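Local coordinates for periplasmic binding protein (Roseiflexus sp. RS-1, PDB 5GJ3), which binds heme in the periplasm, two molecules in this form, and probably hands it to a membrane transporter for import, at residues 8-13 / 17-22; 91-96 / 101-106; 133-138 / 253-258; 166-171 / 244-249. One frame throughout, in Å; residues are numbered along the deposited sequence.

How the contacts relate
The four contacts run from one lobe of this binding protein across to the other. Contact 1 is buried and mainly aliphatic, a helix laid on the parallel sheet of the first lobe, with one backbone hydrogen bond of the helix's first turn. Contact 2 uses the edge strand of that same sheet but lies nearer the surface, and its chemistry turns ionic, with a carboxylate, an ammonium, a zinc ion and a bridging water. Contact 3, partly buried, sets a threonine against an alanine and a leucine, with a water. Contact 4 is buried again and purely apolar, built on methionines. Its loop 244-249 also meets contacts 1 and 2, through Arg-249 to Glu-17 and Gly-245 O to Lys-104, and probably helps to join the lobes.

Contact 1 (8-13 / 17-22); sequences IVSLNG and EIIFAL
Ile-19 meets the strand through a single atom, its terminal CD1, which lies 3.7 Å from Ser-10 CB and 4.0 Å from Ile-8 CG2. The setting is the first beta-alpha-beta unit of the N-terminal lobe, a Rossmann-like arrangement of strand 8-10, helix 13-21 and strand 28-31. Ile-8 and Ser-10 both turn their CB atoms to the helix, two residues apart along the strand, and CD1 touches both, closer to Ser-10. Ile-8 and Ile-19 pass each other in opposite directions, meeting where CG2 faces CD1. With CG1 of Ile-19 opposite the carbonyl carbon (chi1 -68°) and the next torsion close to fully extended, the branch reaches straight from the helix to the sheet. Around this small nucleus Ile-68 and Val-28 of the adjoining strands and Val-108 of helix 100-111 complete an aliphatic core.

The hydroxyl of Ser-10 belongs to a second shell. It hydrogen-bonds to Thr-16 OG1, which also reaches Asn-12 O, so the strand end is tied to the first turn of the helix. Asn-12 holds the N-cap position, yet its amide is spent elsewhere, on Asp-70 N and on Gln-51 of a heme pocket. The turn that follows is closed by the backbone: Glu-17 N donates to Gly-13 O over 3.1 Å, nearly straight at 160°. The Glu-17 chain is extended and its OE2 makes a salt bridge with Arg-249 NE, while its CB rests 3.6 Å from Gly-13 O.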
# COMPACT_ATOMS: atom_id res chain seq x y z
N ILE A 8 -20.25 -1.02 -10.75
CA ILE A 8 -18.82 -1.33 -10.75
C ILE A 8 -18.47 -2.28 -9.62
O ILE A 8 -18.86 -2.07 -8.41
CB ILE A 8 -17.99 -0.03 -10.60
CG1 ILE A 8 -18.46 1.06 -11.61
CG2 ILE A 8 -16.47 -0.29 -10.78
CD1 ILE A 8 -17.72 2.38 -11.43
N VAL A 9 -17.77 -3.35 -9.99
CA VAL A 9 -17.15 -4.24 -9.06
C VAL A 9 -15.64 -3.99 -9.19
O VAL A 9 -15.05 -4.10 -10.28
CB VAL A 9 -17.48 -5.73 -9.27
CG1 VAL A 9 -16.68 -6.56 -8.23
CG2 VAL A 9 -18.99 -5.99 -9.07
N SER A 10 -15.05 -3.58 -8.08
CA SER A 10 -13.64 -3.21 -8.05
C SER A 10 -12.85 -4.35 -7.37
O SER A 10 -13.17 -4.79 -6.24
CB SER A 10 -13.49 -1.91 -7.31
OG SER A 10 -12.10 -1.68 -7.10
N LEU A 11 -11.81 -4.84 -8.04
CA LEU A 11 -11.10 -6.04 -7.58
C LEU A 11 -9.96 -5.82 -6.53
O LEU A 11 -9.47 -6.80 -5.94
CB LEU A 11 -10.56 -6.86 -8.78
CG LEU A 11 -11.63 -7.20 -9.85
CD1 LEU A 11 -10.92 -7.95 -10.96
CD2 LEU A 11 -12.72 -8.08 -9.22
N ASN A 12 -9.53 -4.59 -6.34
CA ASN A 12 -8.38 -4.33 -5.47
C ASN A 12 -8.66 -3.12 -4.63
O ASN A 12 -9.28 -2.17 -5.10
CB ASN A 12 -7.07 -4.09 -6.26
CG ASN A 12 -6.82 -5.17 -7.25
OD1 ASN A 12 -7.29 -5.13 -8.39
ND2 ASN A 12 -6.17 -6.21 -6.80
N GLY A 13 -8.20 -3.16 -3.37
CA GLY A 13 -8.36 -2.01 -2.48
C GLY A 13 -7.88 -0.66 -2.98
O GLY A 13 -8.54 0.34 -2.75
N GLU A 17 -10.18 2.73 -3.84
CA GLU A 17 -9.86 4.03 -3.26
C GLU A 17 -9.81 5.08 -4.35
O GLU A 17 -10.27 6.21 -4.17
CB GLU A 17 -8.51 3.96 -2.54
CG GLU A 17 -7.97 5.33 -2.18
CD GLU A 17 -6.83 5.29 -1.13
OE1 GLU A 17 -6.51 4.22 -0.55
OE2 GLU A 17 -6.29 6.36 -0.86
N ILE A 18 -9.26 4.70 -5.50
CA ILE A 18 -9.10 5.64 -6.58
C ILE A 18 -10.53 5.97 -7.17
O ILE A 18 -10.78 7.10 -7.54
CB ILE A 18 -8.21 5.06 -7.72
CG1 ILE A 18 -6.72 5.10 -7.31
CG2 ILE A 18 -8.44 5.86 -9.01
CD1 ILE A 18 -5.85 4.25 -8.24
N ILE A 19 -11.44 4.99 -7.26
CA ILE A 19 -12.78 5.26 -7.83
C ILE A 19 -13.47 6.30 -6.92
O ILE A 19 -14.09 7.26 -7.43
CB ILE A 19 -13.64 3.97 -7.91
CG1 ILE A 19 -13.05 3.00 -8.97
CG2 ILE A 19 -15.11 4.27 -8.25
CD1 ILE A 19 -13.50 1.55 -8.74
N PHE A 20 -13.38 6.08 -5.60
CA PHE A 20 -13.98 7.01 -4.62
C PHE A 20 -13.30 8.39 -4.70
O PHE A 20 -13.98 9.40 -4.70
CB PHE A 20 -13.95 6.43 -3.18
CG PHE A 20 -15.09 5.47 -2.89
CD1 PHE A 20 -16.30 5.94 -2.38
CD2 PHE A 20 -14.94 4.11 -3.10
CE1 PHE A 20 -17.35 5.08 -2.13
CE2 PHE A 20 -15.98 3.23 -2.84
CZ PHE A 20 -17.20 3.72 -2.36
N ALA A 21 -11.98 8.45 -4.88
CA ALA A 21 -11.27 9.74 -4.99
C ALA A 21 -11.63 10.51 -6.23
O ALA A 21 -11.51 11.78 -6.28
CB ALA A 21 -9.76 9.54 -4.91
N LEU A 22 -12.07 9.79 -7.27
CA LEU A 22 -12.48 10.46 -8.51
C LEU A 22 -13.94 10.96 -8.44
O LEU A 22 -14.44 11.60 -9.37
CB LEU A 22 -12.29 9.52 -9.73
CG LEU A 22 -10.87 9.26 -10.21
CD1 LEU A 22 -10.76 8.04 -11.15
CD2 LEU A 22 -10.25 10.51 -10.86

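Contact 2 (91-96 / 101-106); sequences ITADPP and PQQKIR. With ZN (zinc ion), chain D.
The carboxylate of Asp-94 is shared between Lys-104 and a zinc ion, one oxygen to each. Lys-104 NZ comes to OD1 at 2.9 Å from above the carboxylate plane, 44° out of it, in a salt bridge; OD2 binds the zinc at 2.0 Å. In the amide of Gln-103, OE1 packs against Ala-93 CB at 3.7 Å and lies close to Pro-95 CD as well; its polar partner here is a water.

That water links the two sides. It accepts a hydrogen bond from Thr-92 OG1 and gives its own two hydrogens to Ala-93 O and, at 2.8 Å, to Gln-103 OE1, which fills its bonding capacity as a donor. Lower on the lysine, CG lies 4.0 Å from Thr-92 CG2, the two side chains meeting at about a right angle.

The lysine stem is bent at its third torsion (chi3 -70°), and this brings the ammonium over the carboxylate. NZ also bonds Asp-14 OD2 and Gly-245 O, so its hold on Asp-94 is one of several grips and probably offsets some of the negative charge gathered there. Glu-71 OE1 fixes Asp-94 further through the backbone N.

A water at 1.9 Å, Asp-14 and Asp-70 complete the zinc site. Asp-70 and Asp-94 stand at or just beyond the carboxyl ends of parallel strands, the place where Rossmann-like lobes characteristically bind their ligands.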
# COMPACT_ATOMS: atom_id res chain seq x y z
N ILE A 91 -7.88 -4.68 -16.61
CA ILE A 91 -6.88 -4.87 -15.59
C ILE A 91 -5.68 -3.99 -15.96
O ILE A 91 -5.26 -4.00 -17.10
CB ILE A 91 -6.38 -6.33 -15.52
CG1 ILE A 91 -7.53 -7.29 -15.10
CG2 ILE A 91 -5.12 -6.50 -14.59
CD1 ILE A 91 -8.03 -7.04 -13.68
N THR A 92 -5.16 -3.24 -15.00
CA THR A 92 -3.97 -2.44 -15.23
C THR A 92 -2.70 -2.95 -14.50
O THR A 92 -2.78 -3.73 -13.55
CB THR A 92 -4.25 -0.97 -14.80
OG1 THR A 92 -3.26 -0.12 -15.38
CG2 THR A 92 -4.26 -0.84 -13.26
N ALA A 93 -1.53 -2.50 -14.94
CA ALA A 93 -0.27 -2.84 -14.23
C ALA A 93 -0.25 -2.16 -12.88
O ALA A 93 -0.88 -1.10 -12.68
CB ALA A 93 0.95 -2.41 -15.05
N ASP A 94 0.51 -2.72 -11.95
CA ASP A 94 0.75 -2.02 -10.66
C ASP A 94 2.19 -2.23 -10.21
O ASP A 94 2.40 -2.94 -9.23
CB ASP A 94 -0.21 -2.57 -9.60
CG ASP A 94 -0.20 -1.75 -8.28
OD1 ASP A 94 0.38 -0.61 -8.21
OD2 ASP A 94 -0.81 -2.27 -7.32
N PRO A 95 3.18 -1.67 -10.94
CA PRO A 95 4.61 -1.80 -10.64
C PRO A 95 4.98 -1.15 -9.27
O PRO A 95 4.27 -0.25 -8.80
CB PRO A 95 5.27 -1.03 -11.80
CG PRO A 95 4.24 0.04 -12.14
CD PRO A 95 2.97 -0.78 -12.10
N PRO A 96 6.07 -1.61 -8.63
CA PRO A 96 6.64 -0.94 -7.44
C PRO A 96 7.42 0.33 -7.86
O PRO A 96 8.64 0.31 -7.95
CB PRO A 96 7.57 -2.02 -6.87
CG PRO A 96 8.02 -2.78 -8.09
CD PRO A 96 6.79 -2.85 -8.96
N PRO A 101 0.91 5.47 -8.98
CA PRO A 101 -0.32 6.24 -8.62
C PRO A 101 -0.95 6.90 -9.87
O PRO A 101 -2.12 6.68 -10.18
CB PRO A 101 0.21 7.29 -7.61
CG PRO A 101 1.35 6.56 -6.95
CD PRO A 101 2.05 5.87 -8.13
N GLN A 102 -0.15 7.66 -10.59
CA GLN A 102 -0.62 8.37 -11.81
C GLN A 102 -1.17 7.40 -12.91
O GLN A 102 -2.19 7.63 -13.56
CB GLN A 102 0.53 9.27 -12.29
CG GLN A 102 0.61 9.60 -13.77
CD GLN A 102 1.14 8.49 -14.69
OE1 GLN A 102 0.49 8.19 -15.70
NE2 GLN A 102 2.30 7.90 -14.36
N GLN A 103 -0.44 6.31 -13.13
CA GLN A 103 -0.87 5.33 -14.11
C GLN A 103 -2.22 4.69 -13.72
O GLN A 103 -3.11 4.56 -14.55
CB GLN A 103 0.22 4.27 -14.20
CG GLN A 103 0.23 3.42 -15.43
CD GLN A 103 1.43 2.49 -15.31
OE1 GLN A 103 1.29 1.27 -15.24
NE2 GLN A 103 2.62 3.09 -15.18
N LYS A 104 -2.40 4.32 -12.45
CA LYS A 104 -3.66 3.69 -12.03
C LYS A 104 -4.82 4.68 -12.07
O LYS A 104 -5.99 4.32 -12.41
CB LYS A 104 -3.51 3.05 -10.64
CG LYS A 104 -2.62 1.79 -10.66
CD LYS A 104 -2.52 1.14 -9.26
CE LYS A 104 -1.74 1.93 -8.26
NZ LYS A 104 -1.50 1.20 -6.94
N ILE A 105 -4.50 5.93 -11.72
CA ILE A 105 -5.53 6.99 -11.75
C ILE A 105 -6.04 7.21 -13.17
O ILE A 105 -7.26 7.22 -13.38
CB ILE A 105 -5.04 8.31 -11.10
CG1 ILE A 105 -4.94 8.13 -9.57
CG2 ILE A 105 -5.98 9.48 -11.45
CD1 ILE A 105 -4.00 9.15 -8.96
N ARG A 106 -5.11 7.34 -14.14
CA ARG A 106 -5.52 7.49 -15.56
C ARG A 106 -6.30 6.30 -16.10
O ARG A 106 -7.26 6.46 -16.89
CB ARG A 106 -4.30 7.80 -16.46
CG ARG A 106 -3.63 9.13 -16.09
CD ARG A 106 -2.44 9.47 -16.99
NE ARG A 106 -2.24 10.91 -16.94
CZ ARG A 106 -1.19 11.54 -16.40
NH1 ARG A 106 -0.15 10.86 -15.91
NH2 ARG A 106 -1.14 12.88 -16.40
ZN ZN D . -2.76 -2.54 -6.77
O HOH W 1 -1.15 1.18 -13.92
O HOH W 2 -3.33 -4.15 -5.83

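Contact 3 (133-138 / 253-258); sequences RDLARR and ALTDLT. With ZN (zinc ion), chain G.
Thr-258 presses its hydroxyl against the backbone and methyl of Ala-136, with OG1 only 3.1 Å from Ala-136 CA and 3.2 Å from its CB. The first torsion decides which branch does this. OG1 stands opposite the backbone N (chi1 -158°), leaving CG2 in the crowded position between N and the carbonyl carbon, where it meets Leu-135 CB at 3.7 Å. Both branches of the threonine are therefore used against neighbouring residues of the other helix, and the small alanine lets the backbones come close, 5.5 Å between the CA atoms of Ala-136 and Thr-258.

The buried hydroxyl is satisfied on two counts: it donates to Ala-172 O and accepts from a water. The same water donates to Leu-135 O and accepts from Arg-138 NH2 at 2.9 Å. Arg-138 folds back toward Leu-135, bent at chi3 (-61°). Its NE reaches Leu-135 O at 3.0 Å on a lone pair in the carbonyl plane, and that oxygen lies close to the guanidinium plane, while Leu-135 CD2 sits over the centre of one guanidinium face. Tyr-262 adds a cation-pi partner. Leu-135 O thus receives Arg-138 N, Arg-138 NE and the water.

The contact sets the C-terminal part of helix 115-136 against the C-terminal helix 250-267. Helix 115-136 is consistent with the long interdomain helix characteristic of heme, siderophore and cobalamin binding proteins of this class.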
# COMPACT_ATOMS: atom_id res chain seq x y z
N ARG A 133 9.16 14.74 -1.52
CA ARG A 133 10.53 14.48 -1.99
C ARG A 133 11.45 15.68 -1.75
O ARG A 133 12.64 15.52 -1.37
CB ARG A 133 10.54 14.09 -3.47
CG ARG A 133 10.11 12.64 -3.71
CD ARG A 133 10.35 12.35 -5.18
NE ARG A 133 10.99 11.08 -5.37
CZ ARG A 133 11.86 10.82 -6.33
NH1 ARG A 133 12.25 11.78 -7.14
NH2 ARG A 133 12.37 9.61 -6.46
N ASP A 134 10.88 16.88 -1.93
CA ASP A 134 11.57 18.12 -1.58
C ASP A 134 11.87 18.15 -0.06
O ASP A 134 12.96 18.57 0.37
CB ASP A 134 10.67 19.28 -2.00
CG ASP A 134 11.14 20.59 -1.47
OD1 ASP A 134 10.87 20.89 -0.28
OD2 ASP A 134 11.79 21.33 -2.24
N LEU A 135 10.91 17.75 0.77
CA LEU A 135 11.24 17.68 2.22
C LEU A 135 12.32 16.63 2.51
O LEU A 135 13.19 16.81 3.42
CB LEU A 135 9.98 17.39 3.05
CG LEU A 135 8.99 18.56 3.12
CD1 LEU A 135 7.71 17.99 3.71
CD2 LEU A 135 9.59 19.65 4.02
N ALA A 136 12.27 15.52 1.78
CA ALA A 136 13.23 14.44 1.98
C ALA A 136 14.68 14.88 1.62
O ALA A 136 15.63 14.35 2.17
CB ALA A 136 12.83 13.17 1.21
N ARG A 137 14.84 15.81 0.69
CA ARG A 137 16.15 16.38 0.33
C ARG A 137 16.85 17.13 1.47
O ARG A 137 18.03 17.32 1.42
CB ARG A 137 16.03 17.30 -0.89
CG ARG A 137 16.02 16.53 -2.17
CD ARG A 137 15.88 17.44 -3.39
NE ARG A 137 15.55 16.56 -4.52
CZ ARG A 137 14.32 16.38 -5.01
NH1 ARG A 137 13.27 17.06 -4.55
NH2 ARG A 137 14.15 15.54 -6.01
N ARG A 138 16.15 17.51 2.53
CA ARG A 138 16.83 18.08 3.68
C ARG A 138 17.66 17.05 4.48
O ARG A 138 18.39 17.41 5.40
CB ARG A 138 15.81 18.68 4.63
CG ARG A 138 14.80 19.64 3.97
CD ARG A 138 13.80 20.06 5.02
NE ARG A 138 13.07 18.89 5.54
CZ ARG A 138 12.36 18.88 6.66
NH1 ARG A 138 12.21 19.96 7.40
NH2 ARG A 138 11.74 17.78 7.05
N ALA A 253 1.49 9.85 2.48
CA ALA A 253 2.24 8.83 3.25
C ALA A 253 3.75 9.11 3.22
O ALA A 253 4.42 8.97 4.24
CB ALA A 253 1.92 7.40 2.77
N LEU A 254 4.26 9.54 2.06
CA LEU A 254 5.66 9.96 1.93
C LEU A 254 6.03 11.10 2.86
O LEU A 254 7.12 11.09 3.42
CB LEU A 254 6.03 10.38 0.51
CG LEU A 254 6.34 9.26 -0.44
CD1 LEU A 254 6.61 9.89 -1.84
CD2 LEU A 254 7.52 8.41 0.05
N THR A 255 5.10 12.04 3.04
CA THR A 255 5.33 13.22 3.89
C THR A 255 5.43 12.71 5.35
O THR A 255 6.30 13.14 6.09
CB THR A 255 4.14 14.26 3.76
OG1 THR A 255 4.09 14.80 2.42
CG2 THR A 255 4.21 15.37 4.77
N ASP A 256 4.52 11.82 5.75
CA ASP A 256 4.60 11.32 7.14
C ASP A 256 5.94 10.59 7.34
O ASP A 256 6.57 10.78 8.39
CB ASP A 256 3.44 10.37 7.48
CG ASP A 256 2.09 11.07 7.48
OD1 ASP A 256 2.05 12.32 7.52
OD2 ASP A 256 1.05 10.36 7.43
N LEU A 257 6.33 9.72 6.39
CA LEU A 257 7.59 9.02 6.54
C LEU A 257 8.75 10.00 6.62
O LEU A 257 9.61 9.87 7.50
CB LEU A 257 7.87 8.03 5.40
CG LEU A 257 6.91 6.87 5.32
CD1 LEU A 257 7.24 6.17 3.99
CD2 LEU A 257 7.20 6.00 6.55
N THR A 258 8.81 10.97 5.68
CA THR A 258 10.02 11.81 5.63
C THR A 258 10.16 12.71 6.86
O THR A 258 11.26 12.97 7.32
CB THR A 258 10.13 12.64 4.29
OG1 THR A 258 11.48 13.00 4.12
CG2 THR A 258 9.31 13.96 4.35
ZN ZN G . 0.38 13.49 7.44
O HOH W 3 12.57 15.34 5.68
O HOH W 4 -0.90 12.09 8.36
O HOH W 5 0.61 13.44 5.43

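Contact 4 (166-171 / 244-249); sequences DVMIAA and LGMGPR
Met-246 reaches with its terminal methyl to Val-167 and Met-168, an apolar contact that joins helix 164-171 of the C-terminal lobe of this two-lobed binding protein to the loop 244-249, which also touches elements of the first lobe. Its CB leaves a loop residue with positive phi, just past helix 240-244, and is not aimed at the helix it will touch. CG follows, and a bend at chi2 (-62°) swings the chain over to helix 164-171. SD is the first atom to arrive, 4.0 Å from the sulfur of Met-168. CE then goes on and settles among several atoms: Val-167 CG1 at 3.9 Å, Val-167 CB at 4.1 Å, and SD and CG of Met-168, the sulfur at 3.9 Å.

The two methionines slide past one another in opposite directions. Beyond its sulfur, Met-168 CE turns to Ala-253 of helix 250-267, 3.8 Å from the alanine CB, and the side chain also touches Thr-250 and Leu-257 of that helix. Met-246 also touches Ala-164, from the same helix as its main partners.

The loop that carries Met-246 passes next to the hemes. Leu-244 touches one heme and Gly-245 the other, and the methionine lies one or two residues along the chain from both heme contacts. On the valine, CG1 stands opposite the backbone N, and this is the branch nearest to Met-246 CE.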
# COMPACT_ATOMS: atom_id res chain seq x y z
N ASP A 166 10.05 -0.53 -0.22
CA ASP A 166 11.42 -0.14 -0.54
C ASP A 166 11.43 1.21 -1.26
O ASP A 166 12.19 2.13 -0.90
CB ASP A 166 12.10 -1.20 -1.39
CG ASP A 166 13.56 -0.88 -1.65
OD1 ASP A 166 14.35 -0.83 -0.68
OD2 ASP A 166 13.92 -0.68 -2.81
N VAL A 167 10.54 1.34 -2.24
CA VAL A 167 10.38 2.60 -2.98
C VAL A 167 9.94 3.75 -2.06
O VAL A 167 10.44 4.88 -2.16
CB VAL A 167 9.40 2.42 -4.19
CG1 VAL A 167 9.11 3.77 -4.84
CG2 VAL A 167 9.99 1.48 -5.22
N MET A 168 8.98 3.49 -1.16
CA MET A 168 8.56 4.53 -0.23
C MET A 168 9.70 4.99 0.73
O MET A 168 9.87 6.17 0.98
CB MET A 168 7.34 4.08 0.58
CG MET A 168 6.13 3.64 -0.27
SD MET A 168 5.35 5.11 -0.97
CE MET A 168 4.47 5.76 0.48
N ILE A 169 10.44 4.03 1.29
CA ILE A 169 11.55 4.37 2.19
C ILE A 169 12.56 5.28 1.48
O ILE A 169 12.94 6.30 2.02
CB ILE A 169 12.24 3.11 2.75
CG1 ILE A 169 11.27 2.42 3.74
CG2 ILE A 169 13.52 3.52 3.53
CD1 ILE A 169 11.71 1.02 4.14
N ALA A 170 12.97 4.89 0.27
CA ALA A 170 14.02 5.64 -0.47
C ALA A 170 13.55 7.03 -0.84
O ALA A 170 14.24 8.00 -0.58
CB ALA A 170 14.49 4.90 -1.72
N ALA A 171 12.34 7.15 -1.38
CA ALA A 171 11.85 8.49 -1.75
C ALA A 171 11.64 9.38 -0.55
O ALA A 171 11.67 10.58 -0.69
CB ALA A 171 10.58 8.41 -2.59
N LEU A 244 1.22 1.31 1.53
CA LEU A 244 1.63 0.41 0.46
C LEU A 244 0.75 0.39 -0.80
O LEU A 244 1.16 -0.18 -1.83
CB LEU A 244 1.73 -1.02 1.03
CG LEU A 244 2.74 -1.21 2.15
CD1 LEU A 244 2.59 -2.65 2.63
CD2 LEU A 244 4.17 -0.98 1.65
N GLY A 245 -0.43 1.02 -0.74
CA GLY A 245 -1.35 1.14 -1.90
C GLY A 245 -0.89 1.84 -3.18
O GLY A 245 -1.41 1.54 -4.28
N MET A 246 0.09 2.74 -3.11
CA MET A 246 0.53 3.45 -4.33
C MET A 246 -0.67 4.09 -5.05
O MET A 246 -0.90 3.93 -6.26
CB MET A 246 1.37 2.54 -5.24
CG MET A 246 2.75 2.26 -4.64
SD MET A 246 3.78 3.75 -4.43
CE MET A 246 5.37 2.93 -4.24
N GLY A 247 -1.47 4.79 -4.25
CA GLY A 247 -2.70 5.36 -4.73
C GLY A 247 -2.70 6.85 -4.50
O GLY A 247 -1.63 7.45 -4.45
N PRO A 248 -3.91 7.45 -4.37
CA PRO A 248 -4.01 8.89 -4.30
C PRO A 248 -3.36 9.51 -3.04
O PRO A 248 -2.99 10.69 -3.07
CB PRO A 248 -5.53 9.15 -4.29
CG PRO A 248 -6.14 7.90 -4.86
CD PRO A 248 -5.24 6.81 -4.31
N ARG A 249 -3.20 8.71 -1.98
CA ARG A 249 -2.59 9.19 -0.73
C ARG A 249 -1.08 8.99 -0.63
O ARG A 249 -0.49 9.20 0.44
CB ARG A 249 -3.31 8.59 0.49
CG ARG A 249 -4.75 9.15 0.64
CD ARG A 249 -5.42 8.49 1.84
NE ARG A 249 -5.57 7.05 1.59
CZ ARG A 249 -5.72 6.09 2.50
NH1 ARG A 249 -5.67 6.36 3.79
NH2 ARG A 249 -5.82 4.84 2.12